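Local coordinates for peroxinectin A (Dictyostelium discoideum, PDB 6ERC), which uses hydrogen peroxide to oxidise phenolic donors as well as iodide and thiocyanate, as a secreted heme peroxidase of the animal peroxidase family, at residues A[85-90]-A[143-148]; A[117-122]-A[384-389]; A[279-284]-A[470-475]. All blocks are in the same frame, centred on the assembly; numbering follows the deposited sequence.

Interaction 1: A[85-90]-A[143-148]; sequences LSKPEP and INSLGS. With NA (sodium ion), chain K; HEM (protoporphyrin IX containing Fe), chain F.
Leu85 is held by both ends of its backbone against Asn144 and Ser145. Its amide N donates to the side-chain OD1 of Asn144 (2.9 Å), entering 26° out of the amide's carbonyl plane, and its carbonyl O accepts from Ser145 N, also at 2.9 Å and in the carbonyl plane. The first bond is possible because Asn144, whose CB points away from 85-90, has CG anti to its own N (chi1 -172°), which swings the amide back to Leu85; ND2 is then spent on Met83 O, so both ends of this buried amide are used and its flip is defined. The Leu85 side chain lies alongside the other segment, CB meeting Leu146 CB at 4.0 Å while CD2 rests near the CB and O of Ser145. Lys87 adds its aliphatic base: CB sits 3.2 Å from Ser145 OG, and the rest of the chain leads away.

The next residue, Ser86, meets a heme propionate. It turns OG beside its backbone N (chi1 -62°), which lets the hydroxyl donate to HEM O2D at 2.9 Å, while its amide N makes a weak bond to O1D of the same propionate. Further along 143-148, Gly147 O binds the sodium ion at 2.6 Å, together with Asn82, Tyr149, Asp151 and Asn153. Leu85 also touches Arg213, the predicted transition-state stabiliser, itself hydrogen-bonded to the heme. Two hydrogen bonds, one to an amide side chain and one between backbones, thereby tie a propionate-binding loop to a sodium-binding one beside a small apolar patch.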
loop_
_atom_site.group_PDB
_atom_site.type_symbol
_atom_site.label_atom_id
_atom_site.label_comp_id
_atom_site.label_asym_id
_atom_site.label_seq_id
_atom_site.Cartn_x
_atom_site.Cartn_y
_atom_site.Cartn_z
ATOM N N LEU A 85 8.067 -2.292 0.032
ATOM C CA LEU A 85 8.097 -2.664 -1.378
ATOM C C LEU A 85 8.780 -4.016 -1.504
ATOM O O LEU A 85 9.939 -4.166 -1.108
ATOM C CB LEU A 85 8.833 -1.625 -2.228
ATOM C CG LEU A 85 8.964 -1.993 -3.710
ATOM C CD1 LEU A 85 7.612 -1.917 -4.399
ATOM C CD2 LEU A 85 9.979 -1.110 -4.409
ATOM N N SER A 86 8.067 -4.992 -2.065
ATOM C CA SER A 86 8.629 -6.321 -2.305
ATOM C C SER A 86 9.156 -6.360 -3.736
ATOM O O SER A 86 8.542 -6.911 -4.651
ATOM C CB SER A 86 7.581 -7.395 -2.051
ATOM O OG SER A 86 7.157 -7.372 -0.700
ATOM N N LYS A 87 10.321 -5.756 -3.925
ATOM C CA LYS A 87 10.886 -5.619 -5.263
ATOM C C LYS A 87 11.359 -6.978 -5.768
ATOM O O LYS A 87 12.183 -7.617 -5.102
ATOM C CB LYS A 87 12.040 -4.623 -5.250
ATOM C CG LYS A 87 12.495 -4.178 -6.638
ATOM C CD LYS A 87 13.548 -3.076 -6.558
ATOM C CE LYS A 87 14.078 -2.690 -7.933
ATOM N NZ LYS A 87 13.018 -2.094 -8.795
ATOM N N PRO A 88 10.880 -7.461 -6.914
ATOM C CA PRO A 88 11.318 -8.774 -7.401
ATOM C C PRO A 88 12.708 -8.761 -8.018
ATOM O O PRO A 88 13.190 -7.743 -8.518
ATOM C CB PRO A 88 10.267 -9.128 -8.464
ATOM C CG PRO A 88 9.142 -8.181 -8.258
ATOM C CD PRO A 88 9.750 -6.946 -7.704
ATOM N N GLU A 89 13.348 -9.923 -7.968
ATOM C CA GLU A 89 14.529 -10.220 -8.768
ATOM C C GLU A 89 14.116 -10.913 -10.054
ATOM O O GLU A 89 12.979 -11.363 -10.196
ATOM C CB GLU A 89 15.482 -11.115 -7.983
ATOM C CG GLU A 89 16.358 -10.413 -6.980
ATOM C CD GLU A 89 17.220 -11.392 -6.209
ATOM O OE1 GLU A 89 16.658 -12.334 -5.607
ATOM O OE2 GLU A 89 18.460 -11.233 -6.222
ATOM N N PRO A 90 15.026 -11.041 -11.024
ATOM C CA PRO A 90 14.719 -11.865 -12.203
ATOM C C PRO A 90 14.731 -13.352 -11.870
ATOM O O PRO A 90 15.465 -14.134 -12.482
ATOM C CB PRO A 90 15.825 -11.490 -13.203
ATOM C CG PRO A 90 16.481 -10.263 -12.646
ATOM C CD PRO A 90 16.311 -10.338 -11.167
ATOM N N ILE A 143 13.501 -9.104 1.172
ATOM C CA ILE A 143 14.122 -7.785 1.331
ATOM C C ILE A 143 13.079 -6.706 1.083
ATOM O O ILE A 143 12.390 -6.716 0.054
ATOM C CB ILE A 143 15.338 -7.609 0.389
ATOM C CG1 ILE A 143 16.561 -8.411 0.907
ATOM C CG2 ILE A 143 15.677 -6.111 0.241
ATOM C CD1 ILE A 143 17.495 -7.633 1.843
ATOM N N ASN A 144 12.966 -5.780 2.030
ATOM C CA ASN A 144 12.122 -4.601 1.867
ATOM C C ASN A 144 12.907 -3.534 1.110
ATOM O O ASN A 144 13.843 -2.934 1.653
ATOM C CB ASN A 144 11.653 -4.058 3.221
ATOM C CG ASN A 144 10.625 -2.953 3.079
ATOM O OD1 ASN A 144 10.228 -2.600 1.968
ATOM N ND2 ASN A 144 10.181 -2.411 4.196
ATOM N N SER A 145 12.530 -3.296 -0.140
ATOM C CA SER A 145 13.184 -2.279 -0.962
ATOM C C SER A 145 12.616 -0.883 -0.722
ATOM O O SER A 145 12.428 -0.107 -1.663
ATOM C CB SER A 145 13.079 -2.669 -2.435
ATOM O OG SER A 145 13.849 -3.827 -2.709
ATOM N N LEU A 146 12.343 -0.545 0.535
ATOM C CA LEU A 146 11.780 0.746 0.892
ATOM C C LEU A 146 11.989 0.960 2.383
ATOM O O LEU A 146 12.030 0.002 3.158
ATOM C CB LEU A 146 10.290 0.822 0.545
ATOM C CG LEU A 146 9.771 2.162 0.029
ATOM C CD1 LEU A 146 10.254 2.421 -1.388
ATOM C CD2 LEU A 146 8.257 2.191 0.091
ATOM N N GLY A 147 12.127 2.225 2.777
ATOM C CA GLY A 147 12.259 2.553 4.181
ATOM C C GLY A 147 11.011 2.188 4.960
ATOM O O GLY A 147 9.896 2.499 4.535
ATOM N N SER A 148 11.186 1.529 6.106
ATOM C CA SER A 148 10.051 1.048 6.882
ATOM C C SER A 148 9.328 2.160 7.630
ATOM O O SER A 148 8.184 1.962 8.055
ATOM C CB SER A 148 10.514 -0.015 7.880
ATOM O OG SER A 148 11.083 -1.124 7.208
HETATM NA NA NA K . 9.290 5.036 4.191
HETATM C CHA HEM F . 0.907 -4.659 -3.600
HETATM C CHB HEM F . -1.845 -2.935 -7.182
HETATM C CHC HEM F . -4.799 -0.892 -3.901
HETATM C CHD HEM F . -2.167 -2.830 -0.326
HETATM C C1A HEM F . 0.382 -4.421 -4.846
HETATM C C2A HEM F . 0.857 -4.986 -6.084
HETATM C C3A HEM F . 0.100 -4.517 -7.080
HETATM C C4A HEM F . -0.881 -3.630 -6.498
HETATM C CMA HEM F . 0.234 -4.839 -8.585
HETATM C CAA HEM F . 2.031 -5.973 -6.192
HETATM C CBA HEM F . 1.443 -7.310 -6.618
HETATM C CGA HEM F . 2.366 -8.429 -6.210
HETATM O O1A HEM F . 2.581 -8.624 -4.986
HETATM O O2A HEM F . 2.879 -9.139 -7.111
HETATM C C1B HEM F . -2.863 -2.221 -6.598
HETATM C C2B HEM F . -3.877 -1.490 -7.318
HETATM C C3B HEM F . -4.694 -0.917 -6.418
HETATM C C4B HEM F . -4.221 -1.276 -5.096
HETATM C CMB HEM F . -3.920 -1.429 -8.858
HETATM C CAB HEM F . -5.943 -0.033 -6.642
HETATM C CBB HEM F . -6.441 0.237 -7.853
HETATM C C1C HEM F . -4.357 -1.241 -2.643
HETATM C C2C HEM F . -4.963 -0.859 -1.379
HETATM C C3C HEM F . -4.225 -1.400 -0.385
HETATM C C4C HEM F . -3.142 -2.131 -1.004
HETATM C CMC HEM F . -6.237 0.011 -1.316
HETATM C CAC HEM F . -4.353 -1.360 1.161
HETATM C CBC HEM F . -5.292 -0.712 1.853
HETATM C C1D HEM F . -1.086 -3.453 -0.900
HETATM C C2D HEM F . 0.022 -4.051 -0.190
HETATM C C3D HEM F . 0.857 -4.562 -1.099
HETATM C C4D HEM F . 0.324 -4.290 -2.411
HETATM C CMD HEM F . 0.160 -4.101 1.345
HETATM C CAD HEM F . 2.193 -5.284 -0.852
HETATM C CBD HEM F . 3.209 -4.177 -0.588
HETATM C CGD HEM F . 4.572 -4.549 -1.119
HETATM O O1D HEM F . 4.822 -4.320 -2.330
HETATM O O2D HEM F . 5.418 -5.064 -0.345
HETATM N NA HEM F . -0.682 -3.594 -5.134
HETATM N NB HEM F . -3.100 -2.071 -5.246
HETATM N NC HEM F . -3.249 -2.014 -2.373
HETATM N ND HEM F . -0.867 -3.617 -2.252
HETATM FE FE HEM F . -1.938 -2.807 -3.728
#

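Interaction 2: A[117-122]-A[384-389]; sequences FRTRAT and LQRNRD. With BMA (beta-D-mannopyranose), chain H; HEM (protoporphyrin IX containing Fe), chain F.
A buried salt-bridge network of Arg118, Arg386 and Asp389 joins the antiparallel sheet of the animal heme peroxidase fold to helix 379-390 at the heme propionate pocket. Arg118-Asp389 is the direct, hydrogen-bonded bridge; Arg386 joins by charge alone, over a long separation. Strand 117-119 and the helix segment approach to 8.6 Å between axes, at 52°. Asp389 spreads its carboxylate over two residues of the strand: OD2 takes Thr119 N at 2.8 Å on its syn lone pair, and also bonds Tyr116 OH, while OD1 receives both NE and NH2 of Arg118. NE, 2.8 Å from OD1, comes from above the carboxylate plane, the two flat groups standing 71° apart, yet OD1 lies in the guanidinium plane. The chain of Arg118 is bent at chi3 (68°), which brings this side of the guanidinium to the helix; NH2 also reaches Asp389 O at 3.0 Å, and NH1 bonds Asn36 O. A leucine in place of Arg118 would probably leave Asp389 OD1 without its two N-H donors and its near charge partner, and the carbonyls of Asp389 and Asn36 without these donors.

Arg386 faces both ways. Its chain, bent at chi2 and chi3, presents NH2 to HEM O2A at 2.8 Å in a nearly straight bond, with NE on O1A, so one propionate is gripped by two nitrogens. The remaining nitrogen serves the strand: NH1 donates to Phe117 O, tilted from the guanidinium plane, and to Thr119 OG1, which also bonds His390 NE2; the NH1 to OG1 separation is 2.6 Å.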
loop_
_atom_site.group_PDB
_atom_site.type_symbol
_atom_site.label_atom_id
_atom_site.label_comp_id
_atom_site.label_asym_id
_atom_site.label_seq_id
_atom_site.Cartn_x
_atom_site.Cartn_y
_atom_site.Cartn_z
ATOM N N PHE A 117 7.731 -12.843 -10.913
ATOM C CA PHE A 117 9.122 -12.904 -10.491
ATOM C C PHE A 117 9.176 -12.860 -8.974
ATOM O O PHE A 117 8.507 -12.032 -8.349
ATOM C CB PHE A 117 9.922 -11.757 -11.098
ATOM C CG PHE A 117 10.105 -11.874 -12.579
ATOM C CD1 PHE A 117 9.132 -11.412 -13.448
ATOM C CD2 PHE A 117 11.245 -12.454 -13.103
ATOM C CE1 PHE A 117 9.297 -11.524 -14.817
ATOM C CE2 PHE A 117 11.418 -12.569 -14.468
ATOM C CZ PHE A 117 10.443 -12.104 -15.328
ATOM N N ARG A 118 9.967 -13.752 -8.389
ATOM C CA ARG A 118 9.989 -13.888 -6.942
ATOM C C ARG A 118 10.679 -12.692 -6.298
ATOM O O ARG A 118 11.559 -12.057 -6.886
ATOM C CB ARG A 118 10.686 -15.188 -6.541
ATOM C CG ARG A 118 9.980 -16.439 -7.056
ATOM C CD ARG A 118 10.542 -17.710 -6.436
ATOM N NE ARG A 118 10.241 -17.809 -5.010
ATOM C CZ ARG A 118 10.494 -18.878 -4.260
ATOM N NH1 ARG A 118 11.050 -19.954 -4.795
ATOM N NH2 ARG A 118 10.185 -18.872 -2.972
ATOM N N THR A 119 10.261 -12.388 -5.074
ATOM C CA THR A 119 10.774 -11.226 -4.364
ATOM C C THR A 119 12.254 -11.380 -4.050
ATOM O O THR A 119 12.731 -12.473 -3.740
ATOM C CB THR A 119 9.989 -11.016 -3.072
ATOM O OG1 THR A 119 8.592 -10.964 -3.380
ATOM C CG2 THR A 119 10.408 -9.716 -2.392
ATOM N N ARG A 120 12.978 -10.266 -4.129
ATOM C CA ARG A 120 14.379 -10.261 -3.744
ATOM C C ARG A 120 14.535 -10.798 -2.334
ATOM O O ARG A 120 13.805 -10.422 -1.411
ATOM C CB ARG A 120 14.952 -8.846 -3.830
ATOM C CG ARG A 120 16.425 -8.710 -3.441
ATOM C CD ARG A 120 16.829 -7.251 -3.395
ATOM N NE ARG A 120 18.093 -7.033 -2.695
ATOM C CZ ARG A 120 18.648 -5.836 -2.518
ATOM N NH1 ARG A 120 18.057 -4.744 -2.993
ATOM N NH2 ARG A 120 19.798 -5.727 -1.865
ATOM N N ALA A 121 15.507 -11.687 -2.187
ATOM C CA ALA A 121 15.795 -12.310 -0.908
ATOM C C ALA A 121 17.300 -12.321 -0.688
ATOM O O ALA A 121 18.094 -12.149 -1.618
ATOM C CB ALA A 121 15.228 -13.742 -0.819
ATOM N N THR A 122 17.675 -12.516 0.569
ATOM C CA THR A 122 19.065 -12.542 0.982
ATOM C C THR A 122 19.230 -13.602 2.060
ATOM O O THR A 122 18.296 -13.905 2.810
ATOM C CB THR A 122 19.523 -11.162 1.507
ATOM O OG1 THR A 122 20.951 -11.096 1.481
ATOM C CG2 THR A 122 19.024 -10.923 2.958
ATOM N N LEU A 384 -1.600 -14.530 -3.998
ATOM C CA LEU A 384 -1.402 -15.921 -3.601
ATOM C C LEU A 384 0.025 -16.369 -3.879
ATOM O O LEU A 384 0.672 -16.989 -3.027
ATOM C CB LEU A 384 -2.400 -16.821 -4.328
ATOM C CG LEU A 384 -3.750 -17.064 -3.648
ATOM C CD1 LEU A 384 -3.582 -17.834 -2.343
ATOM C CD2 LEU A 384 -4.486 -15.761 -3.403
ATOM N N GLN A 385 0.538 -16.061 -5.070
ATOM C CA GLN A 385 1.930 -16.372 -5.378
ATOM C C GLN A 385 2.870 -15.755 -4.351
ATOM O O GLN A 385 3.764 -16.430 -3.826
ATOM C CB GLN A 385 2.278 -15.874 -6.778
ATOM C CG GLN A 385 1.600 -16.639 -7.880
ATOM C CD GLN A 385 2.249 -17.982 -8.145
ATOM O OE1 GLN A 385 1.631 -19.028 -7.957
ATOM N NE2 GLN A 385 3.501 -17.958 -8.587
ATOM N N ARG A 386 2.682 -14.463 -4.057
ATOM C CA ARG A 386 3.591 -13.762 -3.157
ATOM C C ARG A 386 3.584 -14.389 -1.770
ATOM O O ARG A 386 4.641 -14.543 -1.146
ATOM C CB ARG A 386 3.210 -12.280 -3.085
ATOM C CG ARG A 386 4.275 -11.373 -2.474
ATOM C CD ARG A 386 5.478 -11.204 -3.389
ATOM N NE ARG A 386 5.109 -10.708 -4.712
ATOM C CZ ARG A 386 5.961 -10.572 -5.724
ATOM N NH1 ARG A 386 7.239 -10.896 -5.572
ATOM N NH2 ARG A 386 5.538 -10.117 -6.894
ATOM N N ASN A 387 2.404 -14.757 -1.267
ATOM C CA ASN A 387 2.334 -15.446 0.017
ATOM C C ASN A 387 3.066 -16.780 -0.040
ATOM O O ASN A 387 3.808 -17.132 0.884
ATOM C CB ASN A 387 0.875 -15.652 0.426
ATOM C CG ASN A 387 0.187 -14.358 0.814
ATOM O OD1 ASN A 387 0.212 -13.953 1.975
ATOM N ND2 ASN A 387 -0.441 -13.709 -0.158
ATOM N N ARG A 388 2.867 -17.537 -1.122
ATOM C CA ARG A 388 3.562 -18.809 -1.280
ATOM C C ARG A 388 5.034 -18.600 -1.601
ATOM O O ARG A 388 5.872 -19.442 -1.252
ATOM C CB ARG A 388 2.879 -19.634 -2.370
ATOM C CG ARG A 388 1.451 -20.019 -2.021
ATOM C CD ARG A 388 0.700 -20.574 -3.212
ATOM N NE ARG A 388 -0.662 -20.956 -2.857
ATOM C CZ ARG A 388 -1.499 -21.592 -3.670
ATOM N NH1 ARG A 388 -1.115 -21.924 -4.896
ATOM N NH2 ARG A 388 -2.721 -21.901 -3.255
ATOM N N ASP A 389 5.365 -17.489 -2.263
ATOM C CA ASP A 389 6.762 -17.126 -2.478
ATOM C C ASP A 389 7.460 -16.845 -1.152
ATOM O O ASP A 389 8.580 -17.309 -0.914
ATOM C CB ASP A 389 6.834 -15.910 -3.405
ATOM C CG ASP A 389 8.254 -15.419 -3.631
ATOM O OD1 ASP A 389 9.205 -16.033 -3.105
ATOM O OD2 ASP A 389 8.418 -14.409 -4.347
HETATM C C1 BMA H . 21.784 -10.628 0.232
HETATM C C2 BMA H . 21.902 -9.874 -1.134
HETATM C C3 BMA H . 22.118 -8.364 -0.868
HETATM C C4 BMA H . 23.053 -8.137 0.355
HETATM C C5 BMA H . 23.833 -9.433 0.632
HETATM C C6 BMA H . 24.888 -9.301 1.718
HETATM O O2 BMA H . 20.705 -9.988 -1.892
HETATM O O3 BMA H . 20.887 -7.695 -0.685
HETATM O O4 BMA H . 23.978 -7.097 0.080
HETATM O O5 BMA H . 22.898 -10.426 1.074
HETATM O O6 BMA H . 26.110 -9.935 1.289
HETATM C CHA HEM F . 0.907 -4.659 -3.600
HETATM C CHB HEM F . -1.845 -2.935 -7.182
HETATM C CHC HEM F . -4.799 -0.892 -3.901
HETATM C CHD HEM F . -2.167 -2.830 -0.326
HETATM C C1A HEM F . 0.382 -4.421 -4.846
HETATM C C2A HEM F . 0.857 -4.986 -6.084
HETATM C C3A HEM F . 0.100 -4.517 -7.080
HETATM C C4A HEM F . -0.881 -3.630 -6.498
HETATM C CMA HEM F . 0.234 -4.839 -8.585
HETATM C CAA HEM F . 2.031 -5.973 -6.192
HETATM C CBA HEM F . 1.443 -7.310 -6.618
HETATM C CGA HEM F . 2.366 -8.429 -6.210
HETATM O O1A HEM F . 2.581 -8.624 -4.986
HETATM O O2A HEM F . 2.879 -9.139 -7.111
HETATM C C1B HEM F . -2.863 -2.221 -6.598
HETATM C C2B HEM F . -3.877 -1.490 -7.318
HETATM C C3B HEM F . -4.694 -0.917 -6.418
HETATM C C4B HEM F . -4.221 -1.276 -5.096
HETATM C CMB HEM F . -3.920 -1.429 -8.858
HETATM C CAB HEM F . -5.943 -0.033 -6.642
HETATM C CBB HEM F . -6.441 0.237 -7.853
HETATM C C1C HEM F . -4.357 -1.241 -2.643
HETATM C C2C HEM F . -4.963 -0.859 -1.379
HETATM C C3C HEM F . -4.225 -1.400 -0.385
HETATM C C4C HEM F . -3.142 -2.131 -1.004
HETATM C CMC HEM F . -6.237 0.011 -1.316
HETATM C CAC HEM F . -4.353 -1.360 1.161
HETATM C CBC HEM F . -5.292 -0.712 1.853
HETATM C C1D HEM F . -1.086 -3.453 -0.900
HETATM C C2D HEM F . 0.022 -4.051 -0.190
HETATM C C3D HEM F . 0.857 -4.562 -1.099
HETATM C C4D HEM F . 0.324 -4.290 -2.411
HETATM C CMD HEM F . 0.160 -4.101 1.345
HETATM C CAD HEM F . 2.193 -5.284 -0.852
HETATM C CBD HEM F . 3.209 -4.177 -0.588
HETATM C CGD HEM F . 4.572 -4.549 -1.119
HETATM O O1D HEM F . 4.822 -4.320 -2.330
HETATM O O2D HEM F . 5.418 -5.064 -0.345
HETATM N NA HEM F . -0.682 -3.594 -5.134
HETATM N NB HEM F . -3.100 -2.071 -5.246
HETATM N NC HEM F . -3.249 -2.014 -2.373
HETATM N ND HEM F . -0.867 -3.617 -2.252
HETATM FE FE HEM F . -1.938 -2.807 -3.728
#

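Interaction 3: A[279-284]-A[470-475]; sequences PSYTGY and RFWYET
Two irregular loops run past each other without a hydrogen bond between them, their CA atoms nearest at Tyr284 and Arg470 (6.0 Å), and 470-475 folds into a type I beta turn from Trp472 to Thr475 just before helix 476-481. In this surface contact of the animal heme peroxidase domain the loop following helix 247-275 meets the one following helix 452-467. Tyr281 lies between its own loop and the turn: Gly283 N sits over the centre of one ring face and Trp472 CD1 over the opposite one. The Tyr281 ring and the five-membered ring of Trp472 meet obliquely, planes 37° apart. Tyr281 reaches the turn because CG is anti to the backbone N (chi1 -175°). Glu474 runs alongside Tyr281 in the opposite direction, its CB 3.5 Å from Tyr281 CD2, and its OE2 accepts from Trp472 NE1 at 3.0 Å, a nearly straight bond within the indole plane that fixes the carboxylate against the turn. At the other end Tyr284 covers the backbone of Arg470, whose guanidinium goes on to Glu3 and Gly11. Here the CH-pi contact places Arg470 CA 3.7 Å from the Tyr284 ring centroid, 21° off its normal.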
loop_
_atom_site.group_PDB
_atom_site.type_symbol
_atom_site.label_atom_id
_atom_site.label_comp_id
_atom_site.label_asym_id
_atom_site.label_seq_id
_atom_site.Cartn_x
_atom_site.Cartn_y
_atom_site.Cartn_z
ATOM N N PRO A 279 -4.779 3.050 20.490
ATOM C CA PRO A 279 -4.290 3.665 21.726
ATOM C C PRO A 279 -3.461 4.909 21.447
ATOM O O PRO A 279 -2.954 5.128 20.345
ATOM C CB PRO A 279 -3.442 2.558 22.365
ATOM C CG PRO A 279 -3.033 1.703 21.226
ATOM C CD PRO A 279 -4.200 1.710 20.291
ATOM N N SER A 280 -3.327 5.731 22.481
ATOM C CA SER A 280 -2.573 6.967 22.374
ATOM C C SER A 280 -1.076 6.698 22.483
ATOM O O SER A 280 -0.638 5.743 23.130
ATOM C CB SER A 280 -3.023 7.942 23.460
ATOM O OG SER A 280 -3.151 7.280 24.707
ATOM N N TYR A 281 -0.294 7.558 21.832
ATOM C CA TYR A 281 1.160 7.431 21.830
ATOM C C TYR A 281 1.698 7.384 23.255
ATOM O O TYR A 281 1.221 8.100 24.139
ATOM C CB TYR A 281 1.771 8.607 21.064
ATOM C CG TYR A 281 3.270 8.565 20.867
ATOM C CD1 TYR A 281 3.878 7.498 20.222
ATOM C CD2 TYR A 281 4.075 9.615 21.294
ATOM C CE1 TYR A 281 5.250 7.467 20.026
ATOM C CE2 TYR A 281 5.443 9.594 21.102
ATOM C CZ TYR A 281 6.026 8.518 20.468
ATOM O OH TYR A 281 7.390 8.493 20.276
ATOM N N THR A 282 2.694 6.524 23.479
ATOM C CA THR A 282 3.298 6.351 24.797
ATOM C C THR A 282 4.790 6.670 24.815
ATOM O O THR A 282 5.476 6.306 25.779
ATOM C CB THR A 282 3.083 4.923 25.304
ATOM O OG1 THR A 282 3.677 3.996 24.388
ATOM C CG2 THR A 282 1.602 4.620 25.449
ATOM N N GLY A 283 5.313 7.327 23.786
ATOM C CA GLY A 283 6.701 7.731 23.772
ATOM C C GLY A 283 7.568 6.811 22.926
ATOM O O GLY A 283 7.236 5.652 22.659
ATOM N N TYR A 284 8.710 7.348 22.504
ATOM C CA TYR A 284 9.643 6.591 21.682
ATOM C C TYR A 284 10.341 5.526 22.514
ATOM O O TYR A 284 10.817 5.797 23.620
ATOM C CB TYR A 284 10.671 7.530 21.055
ATOM C CG TYR A 284 11.836 6.823 20.399
ATOM C CD1 TYR A 284 11.656 6.054 19.258
ATOM C CD2 TYR A 284 13.121 6.936 20.916
ATOM C CE1 TYR A 284 12.722 5.411 18.654
ATOM C CE2 TYR A 284 14.191 6.299 20.320
ATOM C CZ TYR A 284 13.987 5.539 19.191
ATOM O OH TYR A 284 15.053 4.904 18.595
ATOM N N ARG A 470 12.100 7.390 16.016
ATOM C CA ARG A 470 12.727 8.420 16.835
ATOM C C ARG A 470 12.257 9.815 16.437
ATOM O O ARG A 470 12.277 10.734 17.263
ATOM C CB ARG A 470 14.251 8.311 16.724
ATOM C CG ARG A 470 15.025 9.253 17.638
ATOM C CD ARG A 470 16.510 8.899 17.681
ATOM N NE ARG A 470 17.176 9.097 16.395
ATOM C CZ ARG A 470 17.857 10.187 16.045
ATOM N NH1 ARG A 470 17.981 11.209 16.879
ATOM N NH2 ARG A 470 18.422 10.256 14.848
ATOM N N PHE A 471 11.823 9.988 15.189
ATOM C CA PHE A 471 11.345 11.268 14.687
ATOM C C PHE A 471 9.820 11.361 14.677
ATOM O O PHE A 471 9.260 12.172 13.931
ATOM C CB PHE A 471 11.888 11.511 13.276
ATOM C CG PHE A 471 13.374 11.741 13.217
ATOM C CD1 PHE A 471 14.259 10.681 13.315
ATOM C CD2 PHE A 471 13.885 13.019 13.039
ATOM C CE1 PHE A 471 15.625 10.890 13.252
ATOM C CE2 PHE A 471 15.248 13.232 12.974
ATOM C CZ PHE A 471 16.119 12.168 13.079
ATOM N N TRP A 472 9.136 10.544 15.478
ATOM C CA TRP A 472 7.681 10.592 15.511
ATOM C C TRP A 472 7.215 11.964 15.982
ATOM O O TRP A 472 7.751 12.526 16.940
ATOM C CB TRP A 472 7.127 9.497 16.423
ATOM C CG TRP A 472 5.637 9.393 16.348
ATOM C CD1 TRP A 472 4.735 9.810 17.283
ATOM C CD2 TRP A 472 4.873 8.853 15.266
ATOM N NE1 TRP A 472 3.453 9.558 16.850
ATOM C CE2 TRP A 472 3.513 8.972 15.612
ATOM C CE3 TRP A 472 5.209 8.278 14.036
ATOM C CZ2 TRP A 472 2.491 8.533 14.778
ATOM C CZ3 TRP A 472 4.193 7.845 13.209
ATOM C CH2 TRP A 472 2.851 7.975 13.581
ATOM N N TYR A 473 6.200 12.506 15.302
ATOM C CA TYR A 473 5.842 13.906 15.506
ATOM C C TYR A 473 5.389 14.179 16.935
ATOM O O TYR A 473 5.570 15.293 17.437
ATOM C CB TYR A 473 4.758 14.324 14.511
ATOM C CG TYR A 473 3.359 13.840 14.832
ATOM C CD1 TYR A 473 2.911 12.598 14.399
ATOM C CD2 TYR A 473 2.475 14.642 15.542
ATOM C CE1 TYR A 473 1.625 12.161 14.683
ATOM C CE2 TYR A 473 1.191 14.214 15.829
ATOM C CZ TYR A 473 0.771 12.976 15.399
ATOM O OH TYR A 473 -0.508 12.555 15.688
ATOM N N GLU A 474 4.814 13.188 17.610
ATOM C CA GLU A 474 4.298 13.405 18.957
ATOM C C GLU A 474 5.386 13.423 20.028
ATOM O O GLU A 474 5.053 13.560 21.209
ATOM C CB GLU A 474 3.265 12.329 19.312
ATOM C CG GLU A 474 2.070 12.251 18.366
ATOM C CD GLU A 474 1.045 11.212 18.802
ATOM O OE1 GLU A 474 0.453 11.384 19.891
ATOM O OE2 GLU A 474 0.840 10.219 18.063
ATOM N N THR A 475 6.668 13.283 19.664
ATOM C CA THR A 475 7.694 13.334 20.696
ATOM C C THR A 475 8.046 14.787 21.023
ATOM O O THR A 475 7.962 15.662 20.156
ATOM C CB THR A 475 8.945 12.573 20.254
ATOM O OG1 THR A 475 9.802 12.357 21.382
ATOM C CG2 THR A 475 9.722 13.332 19.201
#

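Interactions 1 and 2 adjoin, their centres about 10 Å apart, and meet along the same sheet: strands 113-124 and 139-144 are neighbours in it, and Arg120 is probably bonded through its backbone to both segments of interaction 1, Ile143 N to Arg120 O and Arg120 N to Lys87 O, each at 2.9 Å. They also divide the heme propionates, Ser86 holding one and Arg386 the other, with Arg213 and Arg302 among the further heme partners. Interaction 3 stands apart at the surface, its centre about 27 Å from that of interaction 1 and about 33 Å from that of interaction 2, touching neither and lying away from the heme pocket.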